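CalS13 (Micromonospora echinospora, PDB 4ZAS) probably acts as a pyridoxal 5'-phosphate-dependent sugar aminotransferase that transfers an amino group to a nucleotide-linked keto sugar. Local coordinates at residues H87-L92 against V213-T218. Sequence-based numbering, arbitrary orientation.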
loop_
_atom_site.group_PDB
_atom_site.type_symbol
_atom_site.label_atom_id
_atom_site.label_comp_id
_atom_site.label_asym_id
_atom_site.label_seq_id
_atom_site.Cartn_x
_atom_site.Cartn_y
_atom_site.Cartn_z
ATOM N N HIS A 87 7.836 2.247 -5.449
ATOM C CA HIS A 87 8.491 1.428 -4.423
ATOM C C HIS A 87 8.905 0.080 -5.036
ATOM O O HIS A 87 10.064 -0.318 -4.954
ATOM C CB HIS A 87 7.555 1.264 -3.220
ATOM C CG HIS A 87 8.214 0.756 -1.970
ATOM N ND1 HIS A 87 9.052 -0.340 -1.948
ATOM C CD2 HIS A 87 8.136 1.192 -0.689
ATOM C CE1 HIS A 87 9.462 -0.553 -0.711
ATOM N NE2 HIS A 87 8.918 0.359 0.072
ATOM N N LEU A 88 7.957 -0.568 -5.703
ATOM C CA LEU A 88 8.163 -1.830 -6.393
ATOM C C LEU A 88 9.216 -1.736 -7.531
ATOM O O LEU A 88 10.097 -2.600 -7.663
ATOM C CB LEU A 88 6.825 -2.307 -6.961
ATOM C CG LEU A 88 6.750 -3.691 -7.616
ATOM C CD1 LEU A 88 7.061 -4.758 -6.613
ATOM C CD2 LEU A 88 5.385 -3.939 -8.290
ATOM N N ALA A 89 9.130 -0.694 -8.352
ATOM C CA ALA A 89 10.061 -0.570 -9.462
ATOM C C ALA A 89 11.493 -0.393 -8.971
ATOM O O ALA A 89 12.410 -1.053 -9.447
ATOM C CB ALA A 89 9.654 0.586 -10.351
ATOM N N LEU A 90 11.679 0.470 -7.985
ATOM C CA LEU A 90 13.013 0.740 -7.476
ATOM C C LEU A 90 13.653 -0.468 -6.782
ATOM O O LEU A 90 14.892 -0.573 -6.710
ATOM C CB LEU A 90 12.948 1.933 -6.527
ATOM C CG LEU A 90 12.726 3.208 -7.339
ATOM C CD1 LEU A 90 12.403 4.362 -6.436
ATOM C CD2 LEU A 90 13.963 3.512 -8.180
ATOM N N SER A 91 12.819 -1.403 -6.320
ATOM C CA SER A 91 13.317 -2.606 -5.679
ATOM C C SER A 91 14.154 -3.452 -6.666
ATOM O O SER A 91 15.020 -4.220 -6.249
ATOM C CB SER A 91 12.162 -3.434 -5.128
ATOM O OG SER A 91 11.580 -4.229 -6.144
ATOM N N LEU A 92 13.923 -3.264 -7.966
ATOM C CA LEU A 92 14.724 -3.897 -9.013
ATOM C C LEU A 92 16.163 -3.431 -8.943
ATOM O O LEU A 92 17.101 -4.191 -9.236
ATOM C CB LEU A 92 14.169 -3.562 -10.385
ATOM C CG LEU A 92 12.778 -4.092 -10.690
ATOM C CD1 LEU A 92 12.293 -3.493 -12.000
ATOM C CD2 LEU A 92 12.808 -5.591 -10.754
ATOM N N VAL A 213 11.177 1.570 -17.468
ATOM C CA VAL A 213 10.123 1.211 -16.533
ATOM C C VAL A 213 9.297 2.440 -16.228
ATOM O O VAL A 213 9.846 3.416 -15.732
ATOM C CB VAL A 213 10.711 0.620 -15.244
ATOM C CG1 VAL A 213 9.596 0.315 -14.204
ATOM C CG2 VAL A 213 11.496 -0.622 -15.581
ATOM N N CYS A 214 7.988 2.388 -16.473
ATOM C CA CYS A 214 7.097 3.549 -16.247
ATOM C C CYS A 214 6.038 3.287 -15.174
ATOM O O CYS A 214 5.347 2.264 -15.213
ATOM C CB CYS A 214 6.377 3.927 -17.539
ATOM S SG CYS A 214 7.456 4.311 -18.896
ATOM N N VAL A 215 5.896 4.219 -14.233
ATOM C CA VAL A 215 4.898 4.105 -13.169
ATOM C C VAL A 215 3.828 5.171 -13.315
ATOM O O VAL A 215 4.143 6.350 -13.379
ATOM C CB VAL A 215 5.542 4.204 -11.780
ATOM C CG1 VAL A 215 4.479 4.068 -10.707
ATOM C CG2 VAL A 215 6.643 3.155 -11.622
ATOM N N TYR A 216 2.567 4.747 -13.339
ATOM C CA TYR A 216 1.411 5.637 -13.459
ATOM C C TYR A 216 0.625 5.666 -12.167
ATOM O O TYR A 216 0.649 4.696 -11.414
ATOM C CB TYR A 216 0.486 5.178 -14.594
ATOM C CG TYR A 216 0.890 5.553 -16.021
ATOM C CD1 TYR A 216 1.822 4.810 -16.741
ATOM C CD2 TYR A 216 0.273 6.612 -16.669
ATOM C CE1 TYR A 216 2.149 5.144 -18.053
ATOM C CE2 TYR A 216 0.586 6.951 -17.959
ATOM C CZ TYR A 216 1.521 6.222 -18.657
ATOM O OH TYR A 216 1.807 6.596 -19.962
ATOM N N SER A 217 -0.077 6.764 -11.906
ATOM C CA SER A 217 -1.013 6.799 -10.789
ATOM C C SER A 217 -2.442 6.897 -11.282
ATOM O O SER A 217 -2.726 7.605 -12.251
ATOM C CB SER A 217 -0.715 7.982 -9.863
ATOM O OG SER A 217 -1.750 8.179 -8.906
ATOM N N THR A 218 -3.351 6.207 -10.599
ATOM C CA THR A 218 -4.772 6.383 -10.861
ATOM C C THR A 218 -5.477 6.795 -9.572
ATOM O O THR A 218 -6.636 6.413 -9.336
ATOM C CB THR A 218 -5.429 5.118 -11.439
ATOM O OG1 THR A 218 -5.107 3.990 -10.623
ATOM C CG2 THR A 218 -4.943 4.870 -12.845
#
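Ser91 OG is gripped twice: it donates to Leu88 O at 2.7 Å, back within its own helix, and takes a hydrogen bond from Arg246 NH1 of helix 237-247. The same turn of helix 82-94 presents Ala89 to Val213 and Val215, which sets the helix against the central mixed sheet of a fold type I aminotransferase. With chi1 at 82°, the serine hydroxyl folds back over the backbone; it approaches Leu88 O well off the line of the carbonyl bond, at a C=O...OG angle of 139°, while Ser91 N reaches the same oxygen only weakly.

The join to strand 213-217 is purely apolar and small. Ala89 CB sits over two valines that share a strand face, Cys214 between them pointing the other way. Different branches do the touching: Val213 offers CG1, anti to its backbone N (chi1 176°), at 3.9 Å from Ala89 CB, whereas Val215 offers CG2, the branch beside its N, at 4.2 Å from that same methyl. Leu92 flanks the contact, packing on Leu189 and on helix 237-247.

Further along, the strand leads to the cofactor: Ser217 OG hydrogen-bonds phosphate oxygen OP2 of the pyridoxal phosphate-modified lysine at position 222. Back at the contact, Val213 CG1 and Val215 CG2 stand 4.8 Å apart beneath the Ala89 methyl.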